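Local coordinates for L-lysine 6-oxidase (PDB 3WEU), which oxidises the side-chain amine of L-lysine with a cysteine tryptophylquinone cofactor, releasing hydrogen peroxide that kills bacteria, at residues Q133-L139 against Y162-P168; D138-R142 against I153-P159. All coordinates share one frame; numbering follows the deposited sequence.

Contact 1: residues Q133-L139 against Y162-P168; sequences QSLIIDL and YLHPSYP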
# COMPACT_ATOMS: atom_id res chain seq x y z
N GLN A 133 -15.05 26.13 -3.02
CA GLN A 133 -16.36 26.20 -2.45
C GLN A 133 -17.11 24.88 -2.66
O GLN A 133 -17.92 24.50 -1.80
CB GLN A 133 -17.15 27.44 -2.95
CG GLN A 133 -18.56 27.58 -2.36
CD GLN A 133 -19.44 28.58 -3.09
OE1 GLN A 133 -19.84 28.36 -4.23
NE2 GLN A 133 -19.78 29.65 -2.42
N SER A 134 -16.80 24.12 -3.69
CA SER A 134 -17.60 22.93 -3.93
C SER A 134 -17.12 21.77 -3.02
O SER A 134 -17.76 20.74 -2.87
CB SER A 134 -17.62 22.58 -5.42
OG SER A 134 -16.41 21.94 -5.69
N LEU A 135 -16.00 21.99 -2.37
CA LEU A 135 -15.49 21.03 -1.39
C LEU A 135 -16.31 21.03 -0.09
O LEU A 135 -16.29 20.04 0.66
CB LEU A 135 -14.00 21.33 -1.08
CG LEU A 135 -13.02 21.00 -2.23
CD1 LEU A 135 -11.64 21.57 -1.85
CD2 LEU A 135 -12.97 19.49 -2.46
N ILE A 136 -17.01 22.14 0.15
CA ILE A 136 -17.80 22.35 1.32
C ILE A 136 -19.03 21.47 1.16
O ILE A 136 -19.57 21.32 0.05
CB ILE A 136 -18.30 23.80 1.43
CG1 ILE A 136 -17.10 24.74 1.46
CG2 ILE A 136 -19.20 24.06 2.64
CD1 ILE A 136 -17.45 26.18 1.56
N ILE A 137 -19.49 20.88 2.27
CA ILE A 137 -20.78 20.25 2.26
C ILE A 137 -21.75 21.25 2.81
O ILE A 137 -21.72 21.59 4.02
CB ILE A 137 -20.87 18.95 3.09
CG1 ILE A 137 -19.82 17.94 2.67
CG2 ILE A 137 -22.27 18.31 2.92
CD1 ILE A 137 -19.89 16.61 3.43
N ASP A 138 -22.63 21.75 1.92
CA ASP A 138 -23.55 22.79 2.21
C ASP A 138 -24.85 22.57 1.39
O ASP A 138 -24.87 22.67 0.13
CB ASP A 138 -22.92 24.12 1.84
CG ASP A 138 -23.85 25.30 2.05
OD1 ASP A 138 -24.93 25.17 2.69
OD2 ASP A 138 -23.48 26.43 1.62
N LEU A 139 -25.92 22.25 2.10
CA LEU A 139 -27.18 21.86 1.49
C LEU A 139 -28.17 22.94 1.73
O LEU A 139 -29.35 22.78 1.46
CB LEU A 139 -27.65 20.56 2.07
CG LEU A 139 -26.68 19.38 1.98
CD1 LEU A 139 -27.35 18.12 2.51
CD2 LEU A 139 -26.13 19.12 0.57
N TYR A 162 -31.53 28.48 -2.79
CA TYR A 162 -30.17 28.24 -2.37
C TYR A 162 -29.36 27.88 -3.59
O TYR A 162 -29.33 26.74 -4.07
CB TYR A 162 -30.05 27.16 -1.22
CG TYR A 162 -28.73 27.40 -0.45
CD1 TYR A 162 -27.61 26.64 -0.69
CD2 TYR A 162 -28.63 28.40 0.45
CE1 TYR A 162 -26.39 26.90 -0.04
CE2 TYR A 162 -27.45 28.69 1.08
CZ TYR A 162 -26.33 27.94 0.86
OH TYR A 162 -25.17 28.25 1.53
N LEU A 163 -28.65 28.87 -4.09
CA LEU A 163 -28.12 28.77 -5.42
C LEU A 163 -26.85 27.94 -5.49
O LEU A 163 -26.52 27.42 -6.57
CB LEU A 163 -27.86 30.18 -5.97
CG LEU A 163 -29.08 31.07 -6.09
CD1 LEU A 163 -28.71 32.44 -6.73
CD2 LEU A 163 -30.14 30.32 -6.89
N HIS A 164 -26.14 27.79 -4.37
CA HIS A 164 -24.84 27.11 -4.45
C HIS A 164 -24.65 25.99 -3.44
O HIS A 164 -23.77 26.07 -2.59
CB HIS A 164 -23.70 28.08 -4.27
CG HIS A 164 -23.57 29.02 -5.39
ND1 HIS A 164 -24.04 30.31 -5.31
CD2 HIS A 164 -23.07 28.86 -6.64
CE1 HIS A 164 -23.81 30.91 -6.46
NE2 HIS A 164 -23.25 30.06 -7.29
N PRO A 165 -25.44 24.95 -3.59
CA PRO A 165 -25.25 23.82 -2.72
C PRO A 165 -24.03 23.06 -3.15
O PRO A 165 -23.64 23.15 -4.31
CB PRO A 165 -26.52 22.98 -2.94
CG PRO A 165 -26.97 23.34 -4.36
CD PRO A 165 -26.63 24.82 -4.46
N SER A 166 -23.45 22.25 -2.27
CA SER A 166 -22.31 21.38 -2.68
C SER A 166 -22.27 20.19 -1.77
O SER A 166 -22.71 20.28 -0.61
CB SER A 166 -20.97 22.13 -2.60
OG SER A 166 -20.97 23.04 -1.50
N TYR A 167 -21.72 19.10 -2.29
CA TYR A 167 -21.56 17.90 -1.51
C TYR A 167 -20.84 16.92 -2.37
O TYR A 167 -20.80 17.12 -3.57
CB TYR A 167 -22.89 17.32 -1.05
CG TYR A 167 -23.87 17.00 -2.13
CD1 TYR A 167 -23.90 15.73 -2.72
CD2 TYR A 167 -24.80 17.96 -2.55
CE1 TYR A 167 -24.83 15.43 -3.70
CE2 TYR A 167 -25.71 17.67 -3.56
CZ TYR A 167 -25.70 16.42 -4.11
OH TYR A 167 -26.66 16.15 -5.08
N PRO A 168 -20.30 15.86 -1.77
CA PRO A 168 -19.62 14.87 -2.54
C PRO A 168 -20.66 13.98 -3.23
O PRO A 168 -21.37 13.21 -2.60
CB PRO A 168 -18.82 14.07 -1.51
CG PRO A 168 -19.51 14.28 -0.22
CD PRO A 168 -20.12 15.66 -0.31
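A single antiparallel bridge, the hydrogen-bonded pair Asp138–Ser166, joins the loop at 162-168 to the start of strand 137-145 in the N-terminal part of the chain, just after helix 129-134. Asp138 N gives its hydrogen to Ser166 O at 2.9 Å in a nearly straight bond (168°), and Ser166 N answers to Asp138 O at 2.8 Å.

Serine suits position 166 because its short hydroxyl can reach a second backbone carbonyl: with OG between the backbone N and the carbonyl carbon (chi1 35°), it donates to Ile136 O at 2.7 Å, arriving from above that carbonyl plane. The aspartate carboxylate serves the other end of the loop. Tyr162 OH donates to Asp138 OD2 across a very short 2.5 Å, the oxygen lying near the ring plane, while the carboxylate is turned 67° from the ring. His88 meets the Tyr162 ring with planes about perpendicular.

Apolar contacts finish the seam. Leu139 CD2 packs 3.6 Å from Tyr167 CD2, and Ile137 CG1 lies 3.8 Å from Pro168 CD, the proline ring crossing the isoleucine at about a right angle.

Both oxygens of the buried Asp138 carboxylate thus have donors, Gly140 N at OD1 and Tyr162 OH at OD2, with His88 NE2 a further partner of OD1; such an environment would probably favour the ionised form.

Contact 2: residues D138-R142 against I153-P159; sequences DLGPR and ISINNIP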
# COMPACT_ATOMS: atom_id res chain seq x y z
N ASP A 138 -22.63 21.75 1.92
CA ASP A 138 -23.55 22.79 2.21
C ASP A 138 -24.85 22.57 1.39
O ASP A 138 -24.87 22.67 0.13
CB ASP A 138 -22.92 24.12 1.84
CG ASP A 138 -23.85 25.30 2.05
OD1 ASP A 138 -24.93 25.17 2.69
OD2 ASP A 138 -23.48 26.43 1.62
N LEU A 139 -25.92 22.25 2.10
CA LEU A 139 -27.18 21.86 1.49
C LEU A 139 -28.17 22.94 1.73
O LEU A 139 -29.35 22.78 1.46
CB LEU A 139 -27.65 20.56 2.07
CG LEU A 139 -26.68 19.38 1.98
CD1 LEU A 139 -27.35 18.12 2.51
CD2 LEU A 139 -26.13 19.12 0.57
N GLY A 140 -27.68 24.09 2.21
CA GLY A 140 -28.55 25.21 2.54
C GLY A 140 -29.22 25.03 3.88
O GLY A 140 -29.09 23.94 4.47
N PRO A 141 -29.95 26.06 4.32
CA PRO A 141 -30.75 26.19 5.48
C PRO A 141 -31.99 25.36 5.28
O PRO A 141 -32.33 24.99 4.14
CB PRO A 141 -31.03 27.68 5.57
CG PRO A 141 -31.02 28.17 4.17
CD PRO A 141 -29.96 27.33 3.54
N ARG A 142 -32.48 24.85 6.40
CA ARG A 142 -33.81 24.27 6.43
C ARG A 142 -34.53 25.00 7.52
O ARG A 142 -33.89 25.51 8.46
CB ARG A 142 -33.79 22.76 6.77
CG ARG A 142 -33.16 21.81 5.79
CD ARG A 142 -33.83 21.79 4.42
NE ARG A 142 -33.10 21.01 3.47
CZ ARG A 142 -32.02 21.42 2.80
NH1 ARG A 142 -31.51 22.60 3.02
NH2 ARG A 142 -31.41 20.61 1.98
N ILE A 153 -32.22 17.54 6.45
CA ILE A 153 -31.27 18.40 5.73
C ILE A 153 -30.65 17.53 4.66
O ILE A 153 -29.51 17.05 4.75
CB ILE A 153 -30.21 19.00 6.69
CG1 ILE A 153 -30.82 19.69 7.91
CG2 ILE A 153 -29.33 20.01 6.00
CD1 ILE A 153 -29.78 19.89 9.03
N SER A 154 -31.37 17.36 3.55
CA SER A 154 -31.06 16.34 2.57
C SER A 154 -30.59 16.92 1.24
O SER A 154 -31.01 18.00 0.89
CB SER A 154 -32.32 15.55 2.29
OG SER A 154 -32.15 14.66 1.23
N ILE A 155 -29.87 16.11 0.49
CA ILE A 155 -29.48 16.49 -0.89
C ILE A 155 -30.69 16.50 -1.75
O ILE A 155 -30.65 17.10 -2.78
CB ILE A 155 -28.45 15.57 -1.51
CG1 ILE A 155 -28.99 14.16 -1.73
CG2 ILE A 155 -27.18 15.63 -0.69
CD1 ILE A 155 -28.05 13.28 -2.55
N ASN A 156 -31.78 15.89 -1.28
CA ASN A 156 -33.04 15.86 -2.07
C ASN A 156 -34.06 16.97 -1.73
O ASN A 156 -35.12 17.01 -2.29
CB ASN A 156 -33.66 14.48 -1.92
CG ASN A 156 -32.78 13.40 -2.51
OD1 ASN A 156 -32.20 13.60 -3.56
ND2 ASN A 156 -32.64 12.28 -1.84
N ASN A 157 -33.76 17.91 -0.84
CA ASN A 157 -34.75 19.00 -0.56
C ASN A 157 -34.05 20.33 -0.36
O ASN A 157 -34.36 21.15 0.47
CB ASN A 157 -35.65 18.56 0.59
CG ASN A 157 -34.90 18.46 1.91
OD1 ASN A 157 -33.64 18.54 1.95
ND2 ASN A 157 -35.66 18.44 3.00
N ILE A 158 -33.03 20.53 -1.17
CA ILE A 158 -32.28 21.76 -1.11
C ILE A 158 -33.25 22.79 -1.65
O ILE A 158 -33.74 22.60 -2.73
CB ILE A 158 -31.06 21.69 -2.06
CG1 ILE A 158 -30.04 20.70 -1.54
CG2 ILE A 158 -30.47 23.11 -2.26
CD1 ILE A 158 -29.07 20.21 -2.60
N PRO A 159 -33.51 23.87 -0.93
CA PRO A 159 -34.41 24.88 -1.48
C PRO A 159 -33.93 25.50 -2.81
O PRO A 159 -32.74 25.66 -3.03
CB PRO A 159 -34.50 25.94 -0.40
CG PRO A 159 -33.68 25.44 0.74
CD PRO A 159 -32.92 24.24 0.36
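Arg142 of strand 137-145 reaches across to Ile153 at the end of strand 150-154, where residues 154-157 form a type I beta turn. The arginine runs through the middle of this arrangement. Its CB points toward segment 153-159, and CG, anti to the carbonyl carbon (chi1 -66°), rests 3.8 Å from Ile153 CG1, an apolar stem against a branched side chain. A bend at chi2 then brings CD past Asn157. NE forms a weak bond to Asn157 OD1, and a further weak one to Glu152 O.

The guanidinium is a hub because its several N-H groups can meet backbone carbonyls and one side-chain oxygen lying around its edge. NH2 donates to Ser154 O at 2.9 Å and to Asn157 OD1 at 3.0 Å, both near the guanidinium plane, and shares Leu139 O with NH1, which also holds Pro141 O. Asn157 suits its place by using both ends of its amide: OD1 additionally accepts from Ser154 N, on the face of its plane opposite to NH2, while ND2 donates to Glu152 O.

Gly140 takes a positive phi of 79°, which glycine tolerates readily, and its N closes an Asx turn on Asp138 OD1. Leu139 CD2 packs against CG2 of Ile155, a residue of the turn. Over one guanidinium face lies Pro159, whose CD comes within 3.4 Å of Arg142 NH1.

From the N terminus, helix 129-134 passes into strand 137-145, and the two contacts share the stretch around Asp138 and Leu139, with Leu139 packing in both. The chain then goes out and back through strand 150-154, and contact 2 closes this shorter loop of ten residues. Continuing past 159, it returns to the start of strand 137-145, where contact 1 closes a longer loop that encloses the first. The centres lie about 9 Å apart, and the two contacts touch directly: Tyr162 CD2 packs 3.5 Å from Pro141 CD, and Tyr167 CZ 3.8 Å from Ile155 CG2. Together they tie the helix end, the turn after strand 150-154 and the following loop to one mixed sheet.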